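Long-range contact in cytochrome P450 CYP260B1 (PDB 5HIW), which belongs to the cytochrome P450 family of haem proteins and holds a protoporphyrin IX iron centre within a largely helical fold: residues A[231-245]-A[376-389]. Residues are numbered along the deposited sequence; the frame is centred on the assembly and turned at random.
Sequences ETTSWMLANLLVALL and PRGAAAFGPDQIPA. With HEM (protoporphyrin IX containing Fe), chain B.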
loop_
_atom_site.group_PDB
_atom_site.type_symbol
_atom_site.label_atom_id
_atom_site.label_comp_id
_atom_site.label_asym_id
_atom_site.label_seq_id
_atom_site.Cartn_x
_atom_site.Cartn_y
_atom_site.Cartn_z
ATOM N N GLU A 231 -5.489 0.408 -4.459
ATOM C CA GLU A 231 -4.594 -0.719 -4.841
ATOM C C GLU A 231 -3.596 -1.237 -3.796
ATOM O O GLU A 231 -3.404 -2.453 -3.666
ATOM C CB GLU A 231 -3.906 -0.466 -6.150
ATOM C CG GLU A 231 -4.954 -0.625 -7.272
ATOM C CD GLU A 231 -4.355 -0.590 -8.693
ATOM O OE1 GLU A 231 -3.158 -0.942 -8.815
ATOM O OE2 GLU A 231 -5.088 -0.195 -9.682
ATOM N N THR A 232 -3.064 -0.340 -3.004
ATOM C CA THR A 232 -2.137 -0.721 -1.919
ATOM C C THR A 232 -2.784 -1.753 -1.048
ATOM O O THR A 232 -2.151 -2.744 -0.667
ATOM C CB THR A 232 -1.677 0.500 -1.083
ATOM O OG1 THR A 232 -2.849 1.211 -0.625
ATOM C CG2 THR A 232 -0.764 1.483 -1.895
ATOM N N THR A 233 -4.057 -1.526 -0.631
ATOM C CA THR A 233 -4.709 -2.428 0.230
ATOM C C THR A 233 -4.728 -3.855 -0.314
ATOM O O THR A 233 -4.535 -4.807 0.444
ATOM C CB THR A 233 -6.191 -1.955 0.509
ATOM O OG1 THR A 233 -6.158 -0.662 1.118
ATOM C CG2 THR A 233 -6.827 -2.929 1.443
ATOM N N SER A 234 -5.015 -4.003 -1.623
ATOM C CA SER A 234 -5.049 -5.321 -2.231
ATOM C C SER A 234 -3.689 -6.057 -2.186
ATOM O O SER A 234 -3.672 -7.239 -1.789
ATOM C CB SER A 234 -5.510 -5.198 -3.703
ATOM O OG SER A 234 -6.903 -4.831 -3.724
ATOM N N TRP A 235 -2.624 -5.319 -2.359
ATOM C CA TRP A 235 -1.243 -5.967 -2.398
ATOM C C TRP A 235 -0.828 -6.322 -0.991
ATOM O O TRP A 235 -0.270 -7.433 -0.753
ATOM C CB TRP A 235 -0.264 -5.196 -3.169
ATOM C CG TRP A 235 -0.608 -5.229 -4.612
ATOM C CD1 TRP A 235 -1.140 -4.188 -5.373
ATOM C CD2 TRP A 235 -0.555 -6.366 -5.466
ATOM N NE1 TRP A 235 -1.415 -4.638 -6.636
ATOM C CE2 TRP A 235 -1.028 -5.954 -6.734
ATOM C CE3 TRP A 235 -0.141 -7.696 -5.287
ATOM C CZ2 TRP A 235 -1.172 -6.859 -7.794
ATOM C CZ3 TRP A 235 -0.225 -8.584 -6.353
ATOM C CH2 TRP A 235 -0.763 -8.174 -7.580
ATOM N N MET A 236 -1.208 -5.489 -0.002
ATOM C CA MET A 236 -0.969 -5.877 1.424
ATOM C C MET A 236 -1.740 -7.086 1.852
ATOM O O MET A 236 -1.207 -8.017 2.503
ATOM C CB MET A 236 -1.279 -4.709 2.375
ATOM C CG MET A 236 -1.290 -5.119 3.888
ATOM S SD MET A 236 -1.108 -3.622 4.905
ATOM C CE MET A 236 -0.904 -4.409 6.515
ATOM N N LEU A 237 -3.023 -7.126 1.480
ATOM C CA LEU A 237 -3.816 -8.295 1.765
ATOM C C LEU A 237 -3.307 -9.504 1.033
ATOM O O LEU A 237 -3.257 -10.586 1.641
ATOM C CB LEU A 237 -5.296 -8.063 1.458
ATOM C CG LEU A 237 -6.079 -6.996 2.296
ATOM C CD1 LEU A 237 -7.484 -6.775 1.709
ATOM C CD2 LEU A 237 -6.132 -7.440 3.723
ATOM N N ALA A 238 -2.899 -9.343 -0.228
ATOM C CA ALA A 238 -2.432 -10.435 -0.999
ATOM C C ALA A 238 -1.206 -11.064 -0.297
ATOM O O ALA A 238 -1.140 -12.264 -0.088
ATOM C CB ALA A 238 -2.017 -10.016 -2.406
ATOM N N ASN A 239 -0.242 -10.248 0.090
ATOM C CA ASN A 239 0.990 -10.835 0.651
ATOM C C ASN A 239 0.848 -11.318 2.081
ATOM O O ASN A 239 1.555 -12.217 2.500
ATOM C CB ASN A 239 2.079 -9.818 0.551
ATOM C CG ASN A 239 2.473 -9.514 -0.888
ATOM O OD1 ASN A 239 1.918 -10.044 -1.849
ATOM N ND2 ASN A 239 3.466 -8.721 -1.028
ATOM N N LEU A 240 -0.179 -10.857 2.810
ATOM C CA LEU A 240 -0.534 -11.406 4.075
ATOM C C LEU A 240 -1.071 -12.800 3.893
ATOM O O LEU A 240 -0.667 -13.778 4.552
ATOM C CB LEU A 240 -1.544 -10.485 4.779
ATOM C CG LEU A 240 -2.141 -10.998 6.062
ATOM C CD1 LEU A 240 -1.112 -11.475 7.032
ATOM C CD2 LEU A 240 -3.151 -10.002 6.680
ATOM N N LEU A 241 -1.963 -12.965 2.919
ATOM C CA LEU A 241 -2.481 -14.259 2.700
ATOM C C LEU A 241 -1.347 -15.215 2.230
ATOM O O LEU A 241 -1.380 -16.346 2.606
ATOM C CB LEU A 241 -3.565 -14.207 1.645
ATOM C CG LEU A 241 -4.863 -13.603 2.209
ATOM C CD1 LEU A 241 -5.768 -13.481 1.019
ATOM C CD2 LEU A 241 -5.520 -14.374 3.287
ATOM N N VAL A 242 -0.442 -14.737 1.406
ATOM C CA VAL A 242 0.702 -15.562 0.961
ATOM C C VAL A 242 1.435 -16.066 2.188
ATOM O O VAL A 242 1.677 -17.292 2.346
ATOM C CB VAL A 242 1.627 -14.819 0.003
ATOM C CG1 VAL A 242 2.999 -15.540 -0.204
ATOM C CG2 VAL A 242 0.976 -14.605 -1.373
ATOM N N ALA A 243 1.782 -15.142 3.044
ATOM C CA ALA A 243 2.565 -15.448 4.272
ATOM C C ALA A 243 1.849 -16.408 5.111
ATOM O O ALA A 243 2.489 -17.327 5.688
ATOM C CB ALA A 243 2.837 -14.197 5.047
ATOM N N LEU A 244 0.532 -16.227 5.305
ATOM C CA LEU A 244 -0.192 -17.194 6.113
ATOM C C LEU A 244 -0.330 -18.578 5.441
ATOM O O LEU A 244 -0.024 -19.609 6.063
ATOM C CB LEU A 244 -1.604 -16.705 6.537
ATOM C CG LEU A 244 -1.470 -15.432 7.413
ATOM C CD1 LEU A 244 -2.821 -14.905 7.798
ATOM C CD2 LEU A 244 -0.608 -15.595 8.666
ATOM N N LEU A 245 -0.816 -18.628 4.209
ATOM C CA LEU A 245 -1.009 -19.897 3.530
ATOM C C LEU A 245 0.308 -20.635 3.314
ATOM O O LEU A 245 0.327 -21.876 3.322
ATOM C CB LEU A 245 -1.670 -19.720 2.207
ATOM C CG LEU A 245 -3.069 -19.076 2.172
ATOM C CD1 LEU A 245 -3.490 -18.850 0.729
ATOM C CD2 LEU A 245 -4.064 -19.932 2.890
ATOM N N PRO A 376 3.454 -7.638 -10.735
ATOM C CA PRO A 376 2.417 -8.674 -10.804
ATOM C C PRO A 376 1.104 -8.133 -11.347
ATOM O O PRO A 376 0.578 -7.137 -10.842
ATOM C CB PRO A 376 2.239 -9.109 -9.343
ATOM C CG PRO A 376 2.605 -7.909 -8.587
ATOM C CD PRO A 376 3.717 -7.256 -9.340
ATOM N N ARG A 377 0.602 -8.754 -12.408
ATOM C CA ARG A 377 -0.544 -8.199 -13.213
ATOM C C ARG A 377 -0.324 -6.737 -13.666
ATOM O O ARG A 377 -1.294 -5.986 -13.778
ATOM C CB ARG A 377 -1.856 -8.307 -12.423
ATOM C CG ARG A 377 -2.044 -9.624 -11.670
ATOM C CD ARG A 377 -3.434 -9.642 -11.032
ATOM N NE ARG A 377 -3.754 -10.965 -10.501
ATOM C CZ ARG A 377 -4.963 -11.495 -10.441
ATOM N NH1 ARG A 377 -6.023 -10.812 -10.831
ATOM N NH2 ARG A 377 -5.122 -12.690 -9.934
ATOM N N GLY A 378 0.946 -6.338 -13.888
ATOM C CA GLY A 378 1.314 -4.947 -14.182
ATOM C C GLY A 378 1.273 -3.918 -13.033
ATOM O O GLY A 378 1.596 -2.722 -13.234
ATOM N N ALA A 379 0.884 -4.332 -11.832
ATOM C CA ALA A 379 0.743 -3.388 -10.735
ATOM C C ALA A 379 2.091 -2.921 -10.273
ATOM O O ALA A 379 3.126 -3.598 -10.489
ATOM C CB ALA A 379 0.001 -4.032 -9.580
ATOM N N ALA A 380 2.086 -1.783 -9.589
ATOM C CA ALA A 380 3.308 -1.209 -9.010
ATOM C C ALA A 380 3.387 -1.732 -7.579
ATOM O O ALA A 380 3.034 -1.020 -6.634
ATOM C CB ALA A 380 3.268 0.310 -9.007
ATOM N N ALA A 381 3.782 -3.001 -7.426
ATOM C CA ALA A 381 3.815 -3.626 -6.103
ATOM C C ALA A 381 4.825 -4.711 -6.209
ATOM O O ALA A 381 5.253 -5.019 -7.316
ATOM C CB ALA A 381 2.496 -4.246 -5.795
ATOM N N PHE A 382 5.149 -5.333 -5.087
ATOM C CA PHE A 382 5.758 -6.676 -5.105
ATOM C C PHE A 382 4.757 -7.707 -4.643
ATOM O O PHE A 382 4.097 -7.564 -3.589
ATOM C CB PHE A 382 6.999 -6.754 -4.246
ATOM C CG PHE A 382 7.540 -8.157 -4.128
ATOM C CD1 PHE A 382 8.261 -8.698 -5.196
ATOM C CD2 PHE A 382 7.226 -8.954 -3.069
ATOM C CE1 PHE A 382 8.709 -10.026 -5.148
ATOM C CE2 PHE A 382 7.714 -10.265 -2.984
ATOM C CZ PHE A 382 8.448 -10.797 -4.059
ATOM N N GLY A 383 4.565 -8.791 -5.386
ATOM C CA GLY A 383 3.578 -9.723 -4.966
ATOM C C GLY A 383 3.323 -10.873 -5.975
ATOM O O GLY A 383 3.986 -10.885 -6.994
ATOM N N PRO A 384 2.354 -11.713 -5.684
ATOM C CA PRO A 384 2.004 -12.900 -6.471
ATOM C C PRO A 384 1.054 -12.564 -7.572
ATOM O O PRO A 384 0.263 -11.618 -7.474
ATOM C CB PRO A 384 1.341 -13.818 -5.456
ATOM C CG PRO A 384 0.638 -12.928 -4.560
ATOM C CD PRO A 384 1.573 -11.733 -4.427
ATOM N N ASP A 385 1.135 -13.342 -8.665
ATOM C CA ASP A 385 0.128 -13.205 -9.705
ATOM C C ASP A 385 -1.198 -13.767 -9.423
ATOM O O ASP A 385 -2.165 -13.396 -10.123
ATOM C CB ASP A 385 0.713 -13.654 -11.065
ATOM C CG ASP A 385 1.013 -15.119 -11.138
ATOM O OD1 ASP A 385 0.889 -15.889 -10.162
ATOM O OD2 ASP A 385 1.406 -15.508 -12.242
ATOM N N GLN A 386 -1.311 -14.634 -8.420
ATOM C CA GLN A 386 -2.548 -15.192 -7.941
ATOM C C GLN A 386 -2.273 -15.916 -6.627
ATOM O O GLN A 386 -1.086 -16.186 -6.256
ATOM C CB GLN A 386 -3.237 -16.173 -8.934
ATOM C CG GLN A 386 -2.238 -17.182 -9.520
ATOM C CD GLN A 386 -2.940 -18.341 -10.201
ATOM O OE1 GLN A 386 -3.903 -18.841 -9.684
ATOM N NE2 GLN A 386 -2.453 -18.762 -11.324
ATOM N N ILE A 387 -3.352 -16.211 -5.921
ATOM C CA ILE A 387 -3.320 -16.791 -4.581
ATOM C C ILE A 387 -4.268 -17.947 -4.507
ATOM O O ILE A 387 -5.347 -17.905 -3.891
ATOM C CB ILE A 387 -3.602 -15.771 -3.453
ATOM C CG1 ILE A 387 -2.742 -14.547 -3.641
ATOM C CG2 ILE A 387 -3.258 -16.440 -2.129
ATOM C CD1 ILE A 387 -3.251 -13.411 -2.813
ATOM N N PRO A 388 -3.888 -19.033 -5.175
ATOM C CA PRO A 388 -4.790 -20.201 -5.257
ATOM C C PRO A 388 -4.971 -20.880 -3.921
ATOM O O PRO A 388 -3.995 -21.370 -3.365
ATOM C CB PRO A 388 -4.048 -21.147 -6.228
ATOM C CG PRO A 388 -2.858 -20.429 -6.734
ATOM C CD PRO A 388 -2.576 -19.284 -5.786
ATOM N N ALA A 389 -6.200 -21.010 -3.436
ATOM C CA ALA A 389 -6.477 -21.686 -2.195
ATOM C C ALA A 389 -7.566 -22.759 -2.243
ATOM O O ALA A 389 -8.436 -22.747 -3.112
ATOM C CB ALA A 389 -6.841 -20.686 -1.119
HETATM C CHA HEM B . 2.132 7.499 1.993
HETATM C CHB HEM B . 2.497 2.667 1.597
HETATM C CHC HEM B . -2.163 2.225 2.658
HETATM C CHD HEM B . -2.631 6.957 2.073
HETATM C C1A HEM B . 2.660 6.246 1.864
HETATM C C2A HEM B . 4.029 5.935 1.641
HETATM C C3A HEM B . 4.141 4.572 1.568
HETATM C C4A HEM B . 2.811 4.042 1.627
HETATM C CMA HEM B . 5.441 3.781 1.316
HETATM C CAA HEM B . 5.187 6.927 1.648
HETATM C CBA HEM B . 5.271 7.639 0.288
HETATM C CGA HEM B . 6.526 8.425 0.132
HETATM O O1A HEM B . 7.240 8.695 1.153
HETATM O O2A HEM B . 6.970 8.649 -1.022
HETATM C C1B HEM B . 1.281 2.133 1.795
HETATM C C2B HEM B . 1.073 0.715 1.901
HETATM C C3B HEM B . -0.266 0.601 2.222
HETATM C C4B HEM B . -0.857 1.940 2.271
HETATM C CMB HEM B . 2.035 -0.464 1.668
HETATM C CAB HEM B . -0.891 -0.692 2.364
HETATM C CBB HEM B . -2.140 -1.018 2.364
HETATM C C1C HEM B . -2.718 3.503 2.599
HETATM C C2C HEM B . -4.099 3.747 2.885
HETATM C C3C HEM B . -4.221 5.098 2.705
HETATM C C4C HEM B . -2.971 5.638 2.280
HETATM C CMC HEM B . -5.031 2.624 3.271
HETATM C CAC HEM B . -5.428 5.928 2.885
HETATM C CBC HEM B . -6.364 5.581 3.756
HETATM C C1D HEM B . -1.332 7.449 2.014
HETATM C C2D HEM B . -1.113 8.917 1.924
HETATM C C3D HEM B . 0.205 9.077 1.893
HETATM C C4D HEM B . 0.773 7.724 1.999
HETATM C CMD HEM B . -2.156 10.009 1.790
HETATM C CAD HEM B . 1.000 10.393 1.879
HETATM C CBD HEM B . 1.323 10.760 3.315
HETATM C CGD HEM B . 2.090 12.084 3.436
HETATM O O1D HEM B . 2.755 12.574 2.472
HETATM O O2D HEM B . 2.093 12.732 4.536
HETATM N NA HEM B . 1.931 5.037 1.873
HETATM N NB HEM B . 0.154 2.794 2.148
HETATM N NC HEM B . -2.045 4.607 2.308
HETATM N ND HEM B . -0.161 6.767 2.034
HETATM FE FE HEM B . -0.004 4.833 2.125
HETATM O O HOH W 1 -0.253 4.782 -0.156
#
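Trp-235 reaches from helix 232-245 to segment 376-389, whose loop covers one face and part of the rim of its indole. CB already lies against the methyl of Ala-381, and the same methyl lies over one face of the five-membered ring as a CH-pi contact, 3.6 Å from Ala-381 CB to the ring centroid. Farther out, NE1 comes 3.3 Å from Ala-379 CB, while Pro-376 CG sits over the six-membered ring. At the far rim the carbonyl O of Pro-384 lies at the ring edge, in its plane, 3.3 Å from CZ3. Small methyls and a compact proline ring let the backbone pass close to the broad indole. With its CG beside the backbone N (chi1 -67°), Asn-239 sends ND2 to Phe-382 O, a 2.9 Å hydrogen bond with a 159° N-H...O angle. Gly-383, lacking a CB, lets Trp-235 and Asn-239 come close to the strand. Farther along the helix, Ile-387 bridges from Ala-238 CB, 3.6 Å from its CD1, to Leu-245 CD1, met by CG2. Toward the helix's N-terminal end, Thr-232 and Met-236 touch the haem. This mainly apolar contact thus joins a haem-pocket helix to two C-terminal strands, the Asn-239 amide giving its N-H groups to the carbonyls of Phe-382 and Cys-272 within a buried contact.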